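Local structure of triacylglycerol lipase (Clostridium botulinum, 5AH1) at residues N280-Q284 and R285-E289; I375-K378 and K379-P382. The protein hydrolyses synthetic polyesters and probably triacylglycerols, as a zinc-binding esterase of the alpha/beta-hydrolase fold. All blocks are in the same frame, centred on the assembly; numbering follows the deposited sequence. Where two conformers were deposited one is given.

Interaction 1 (N280-Q284 and R285-E289)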
loop_
_atom_site.group_PDB
_atom_site.type_symbol
_atom_site.label_atom_id
_atom_site.label_comp_id
_atom_site.label_asym_id
_atom_site.label_seq_id
_atom_site.Cartn_x
_atom_site.Cartn_y
_atom_site.Cartn_z
ATOM N N ASN A 280 7.609 -24.463 15.566
ATOM C CA ASN A 280 7.050 -24.928 16.821
ATOM C C ASN A 280 8.001 -24.635 17.978
ATOM O O ASN A 280 9.185 -24.993 17.932
ATOM C CB ASN A 280 6.766 -26.422 16.749
ATOM C CG ASN A 280 5.992 -26.912 17.942
ATOM O OD1 ASN A 280 6.568 -27.420 18.906
ATOM N ND2 ASN A 280 4.674 -26.755 17.894
ATOM N N GLY A 281 7.485 -23.953 18.993
ATOM C CA GLY A 281 8.254 -23.613 20.175
ATOM C C GLY A 281 9.198 -22.431 20.029
ATOM O O GLY A 281 9.974 -22.138 20.935
ATOM N N GLU A 282 9.151 -21.756 18.889
ATOM C CA GLU A 282 10.045 -20.637 18.619
ATOM C C GLU A 282 9.450 -19.358 19.178
ATOM O O GLU A 282 8.254 -19.122 19.058
ATOM C CB GLU A 282 10.257 -20.501 17.116
ATOM C CG GLU A 282 11.336 -19.505 16.730
ATOM C CD GLU A 282 11.540 -19.407 15.230
ATOM O OE1 GLU A 282 10.560 -19.579 14.473
ATOM O OE2 GLU A 282 12.681 -19.144 14.796
ATOM N N SER A 283 10.282 -18.548 19.820
ATOM C CA SER A 283 9.832 -17.251 20.312
ATOM C C SER A 283 9.676 -16.258 19.174
ATOM O O SER A 283 10.277 -16.422 18.114
ATOM C CB SER A 283 10.840 -16.694 21.308
ATOM O OG SER A 283 12.052 -16.383 20.653
ATOM N N GLN A 284 8.902 -15.200 19.406
ATOM C CA GLN A 284 8.774 -14.148 18.408
ATOM C C GLN A 284 10.136 -13.539 18.090
ATOM O O GLN A 284 10.437 -13.278 16.929
ATOM C CB GLN A 284 7.782 -13.070 18.859
ATOM C CG GLN A 284 7.459 -12.016 17.801
ATOM C CD GLN A 284 6.441 -12.485 16.770
ATOM O OE1 GLN A 284 6.043 -13.647 16.751
ATOM N NE2 GLN A 284 6.009 -11.577 15.918
ATOM N N ARG A 285 10.965 -13.315 19.104
ATOM C CA ARG A 285 12.274 -12.722 18.860
ATOM C C ARG A 285 13.142 -13.610 17.969
ATOM O O ARG A 285 13.823 -13.117 17.076
ATOM C CB ARG A 285 12.991 -12.440 20.179
ATOM C CG ARG A 285 14.389 -11.859 20.009
ATOM C CD ARG A 285 15.453 -12.952 20.061
ATOM N NE ARG A 285 16.746 -12.491 19.568
ATOM C CZ ARG A 285 17.667 -11.885 20.309
ATOM N NH1 ARG A 285 17.449 -11.648 21.600
ATOM N NH2 ARG A 285 18.812 -11.511 19.755
ATOM N N ASP A 286 13.147 -14.916 18.223
ATOM C CA ASP A 286 13.968 -15.815 17.424
ATOM C C ASP A 286 13.444 -15.900 15.989
ATOM O O ASP A 286 14.221 -15.957 15.032
ATOM C CB ASP A 286 14.043 -17.191 18.080
ATOM C CG ASP A 286 14.997 -17.223 19.269
ATOM O OD1 ASP A 286 15.761 -16.252 19.471
ATOM O OD2 ASP A 286 15.010 -18.239 19.988
ATOM N N TYR A 287 12.127 -15.843 15.844
ATOM C CA TYR A 287 11.475 -15.873 14.533
ATOM C C TYR A 287 11.844 -14.636 13.723
ATOM O O TYR A 287 12.223 -14.749 12.559
ATOM C CB TYR A 287 9.973 -15.976 14.779
ATOM C CG TYR A 287 9.028 -15.610 13.652
ATOM C CD1 TYR A 287 9.047 -16.268 12.427
ATOM C CD2 TYR A 287 8.056 -14.641 13.843
ATOM C CE1 TYR A 287 8.141 -15.931 11.406
ATOM C CE2 TYR A 287 7.147 -14.307 12.844
ATOM C CZ TYR A 287 7.186 -14.949 11.624
ATOM O OH TYR A 287 6.273 -14.612 10.642
ATOM N N ILE A 288 11.777 -13.466 14.351
ATOM C CA ILE A 288 12.153 -12.228 13.672
ATOM C C ILE A 288 13.626 -12.224 13.250
ATOM O O ILE A 288 13.960 -11.836 12.125
ATOM C CB ILE A 288 11.828 -10.987 14.554
ATOM C CG1 ILE A 288 10.311 -10.843 14.760
ATOM C CG2 ILE A 288 12.416 -9.717 13.946
ATOM C CD1 ILE A 288 9.454 -10.905 13.522
ATOM N N GLU A 289 14.508 -12.657 14.141
ATOM C CA GLU A 289 15.926 -12.703 13.812
ATOM C C GLU A 289 16.169 -13.653 12.638
ATOM O O GLU A 289 16.967 -13.366 11.737
ATOM C CB GLU A 289 16.734 -13.133 15.040
ATOM C CG GLU A 289 18.237 -13.060 14.852
ATOM C CD GLU A 289 18.988 -13.055 16.170
ATOM O OE1 GLU A 289 18.395 -13.433 17.206
ATOM O OE2 GLU A 289 20.179 -12.668 16.168
HETATM O O HOH W 1 12.947 -19.743 20.296
#

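Interaction 2 (I375-K378 and K379-P382)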
loop_
_atom_site.group_PDB
_atom_site.type_symbol
_atom_site.label_atom_id
_atom_site.label_comp_id
_atom_site.label_asym_id
_atom_site.label_seq_id
_atom_site.Cartn_x
_atom_site.Cartn_y
_atom_site.Cartn_z
ATOM N N ILE A 375 16.573 7.311 -13.958
ATOM C CA ILE A 375 17.370 8.455 -13.556
ATOM C C ILE A 375 16.625 9.223 -12.474
ATOM O O ILE A 375 15.508 9.660 -12.679
ATOM C CB ILE A 375 17.703 9.328 -14.772
ATOM C CG1 ILE A 375 18.640 8.551 -15.708
ATOM C CG2 ILE A 375 18.375 10.622 -14.335
ATOM C CD1 ILE A 375 18.753 9.114 -17.105
ATOM N N ILE A 376 17.263 9.381 -11.319
ATOM C CA ILE A 376 16.687 10.035 -10.145
ATOM C C ILE A 376 17.359 11.393 -10.013
ATOM O O ILE A 376 18.584 11.476 -9.856
ATOM C CB ILE A 376 16.919 9.221 -8.859
ATOM C CG1 ILE A 376 16.444 7.769 -9.026
ATOM C CG2 ILE A 376 16.243 9.887 -7.670
ATOM C CD1 ILE A 376 14.993 7.612 -9.424
ATOM N N ASP A 377 16.554 12.443 -10.131
ATOM C CA ASP A 377 17.023 13.816 -10.055
ATOM C C ASP A 377 16.228 14.580 -8.999
ATOM O O ASP A 377 15.489 13.984 -8.211
ATOM C CB ASP A 377 16.953 14.512 -11.434
ATOM C CG ASP A 377 15.528 14.684 -11.967
ATOM O OD1 ASP A 377 14.546 14.347 -11.280
ATOM O OD2 ASP A 377 15.396 15.190 -13.103
ATOM N N LYS A 378 16.403 15.898 -8.980
ATOM C CA LYS A 378 15.852 16.717 -7.911
ATOM C C LYS A 378 14.321 16.654 -7.812
ATOM O O LYS A 378 13.769 16.901 -6.751
ATOM C CB LYS A 378 16.316 18.164 -8.061
ATOM C CG LYS A 378 15.723 18.857 -9.273
ATOM C CD LYS A 378 16.277 20.251 -9.485
ATOM C CE LYS A 378 15.699 20.847 -10.771
ATOM N NZ LYS A 378 16.205 22.206 -11.100
ATOM N N LYS A 379 13.641 16.310 -8.903
ATOM C CA LYS A 379 12.186 16.201 -8.862
ATOM C C LYS A 379 11.763 15.082 -7.907
ATOM O O LYS A 379 10.627 15.059 -7.437
ATOM C CB LYS A 379 11.615 15.921 -10.252
ATOM C CG LYS A 379 12.105 16.832 -11.375
ATOM C CD LYS A 379 11.598 16.417 -12.780
ATOM C CE LYS A 379 11.177 14.928 -12.945
ATOM N NZ LYS A 379 12.271 13.900 -12.924
ATOM N N TRP A 380 12.680 14.162 -7.616
ATOM C CA TRP A 380 12.393 13.033 -6.739
ATOM C C TRP A 380 12.599 13.373 -5.266
ATOM O O TRP A 380 12.247 12.593 -4.400
ATOM C CB TRP A 380 13.258 11.837 -7.113
ATOM C CG TRP A 380 12.809 11.155 -8.354
ATOM C CD1 TRP A 380 12.964 11.585 -9.639
ATOM C CD2 TRP A 380 12.148 9.896 -8.432
ATOM N NE1 TRP A 380 12.438 10.677 -10.503
ATOM C CE2 TRP A 380 11.913 9.630 -9.788
ATOM C CE3 TRP A 380 11.703 8.977 -7.476
ATOM C CZ2 TRP A 380 11.290 8.456 -10.221
ATOM C CZ3 TRP A 380 11.067 7.837 -7.900
ATOM C CH2 TRP A 380 10.846 7.587 -9.258
ATOM N N PHE A 381 13.203 14.517 -4.966
ATOM C CA PHE A 381 13.527 14.824 -3.583
ATOM C C PHE A 381 12.322 14.973 -2.623
ATOM O O PHE A 381 12.364 14.458 -1.504
ATOM C CB PHE A 381 14.422 16.064 -3.460
ATOM C CG PHE A 381 15.800 15.928 -4.077
ATOM C CD1 PHE A 381 16.352 14.712 -4.465
ATOM C CD2 PHE A 381 16.560 17.068 -4.257
ATOM C CE1 PHE A 381 17.632 14.662 -5.028
ATOM C CE2 PHE A 381 17.813 17.023 -4.810
ATOM C CZ PHE A 381 18.346 15.820 -5.198
ATOM N N PRO A 382 11.268 15.709 -3.020
ATOM C CA PRO A 382 10.145 15.851 -2.081
ATOM C C PRO A 382 9.531 14.499 -1.736
ATOM O O PRO A 382 9.384 13.627 -2.603
ATOM C CB PRO A 382 9.157 16.751 -2.840
ATOM C CG PRO A 382 10.041 17.557 -3.769
ATOM C CD PRO A 382 11.114 16.583 -4.196
#

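Interaction 1 (N280-Q284 and R285-E289)
The first turn of the helix is closed by I288 N, which donates to Q284 O at 2.9 Å, and by Y287 N, which donates to S283 O at 3.0 Å. S283 is the N-cap: its hydroxyl OG accepts from D286 N at 3.0 Å with an N-H...O angle of 160°. The torsion that sets OG between the backbone N and the carbonyl carbon (chi1 67°) turns the hydroxyl back over the turn for this bond. A water that accepts from S283 N and donates to D286 OD2 at 2.6 Å links the two residues again; the hydroxyl cap is direct, the return link is not. E282 reaches forward as an extended chain, its OE2 3.5 Å from Y287 CA, while its carboxylate is bound to R290 and to the backbone of Q279. Q284 runs alongside Y287, pointing the same way, with OE1 3.7 Å from ring atom CD2; its amide is held by K278 and by the carbonyl of Y267, and Y287 OH bonds to L269 N. The capped turn thus starts helix 284-292 and ties it, on its buried side, to the loop that leads here from helix 242-257.

Interaction 2 (I375-K378 and K379-P382)
D377 OD1 takes two bonds from K379: the ammonium NZ meets it at 2.8 Å in a salt bridge, and the backbone N at 3.2 Å. The ammonium arrives on the syn side, 21° out of the carboxylate plane, whereas the amide comes from well above that plane. The bond from the backbone N two residues on makes this an Asx turn. In the conformer described, the K379 chain bends at chi3 and chi4 to bring NZ back to the carboxylate; since K379 has a second conformer, the salt bridge is certain only for this one. Beneath it, W380 N donates to D377 O at 2.9 Å and F381 N to K378 O at 3.0 Å, the successive i to i+3 bonds of a short 3-10 turn.

Rings flank this turn. I376 CD1 sits over one face of W380, 3.7 Å from the centroid of the six-membered ring in a CH-pi contact, while CG2 of the same isoleucine packs on W380 CB. D377 OD1 lies at the indole edge, 3.6 Å from W380 CD1. On F381 the contact is made by a main-chain carbon: K378 CA stands 3.6 Å from the ring centroid, only 8° off its normal. Outside the turn, I376 and W380 both touch T235 of helix 235-239, and F381 rests on S345 of strand 345-347.

The chemistry is divided: both K379 bonds converge on OD1 of the D377 carboxylate, while the buried rings take CH-pi contacts. The nearby ammonium would probably favour the ionised form of D377, whereas D377 N is buried without a partner.

How the interactions relate
Interactions 1 and 2 come in series along the chain, 280-289 closing well before 375-382 opens, and both belong to the one lipase-like domain. Their centres are 40 Å apart and their nearest atoms about 28 Å, so they do not touch. Neither lies on a strand of the central parallel sheet: 280-289 spans the end of a loop and the first turns of helix 284-292, whereas 375-382 belongs to the long connection between helix 357-363 and strand 403-405, the outermost strand of that sheet at one side. Strand 327-331, near the middle of the sheet, comes between them in sequence. The two are therefore separate local turns in connections away from the centre of the alpha/beta-hydrolase fold.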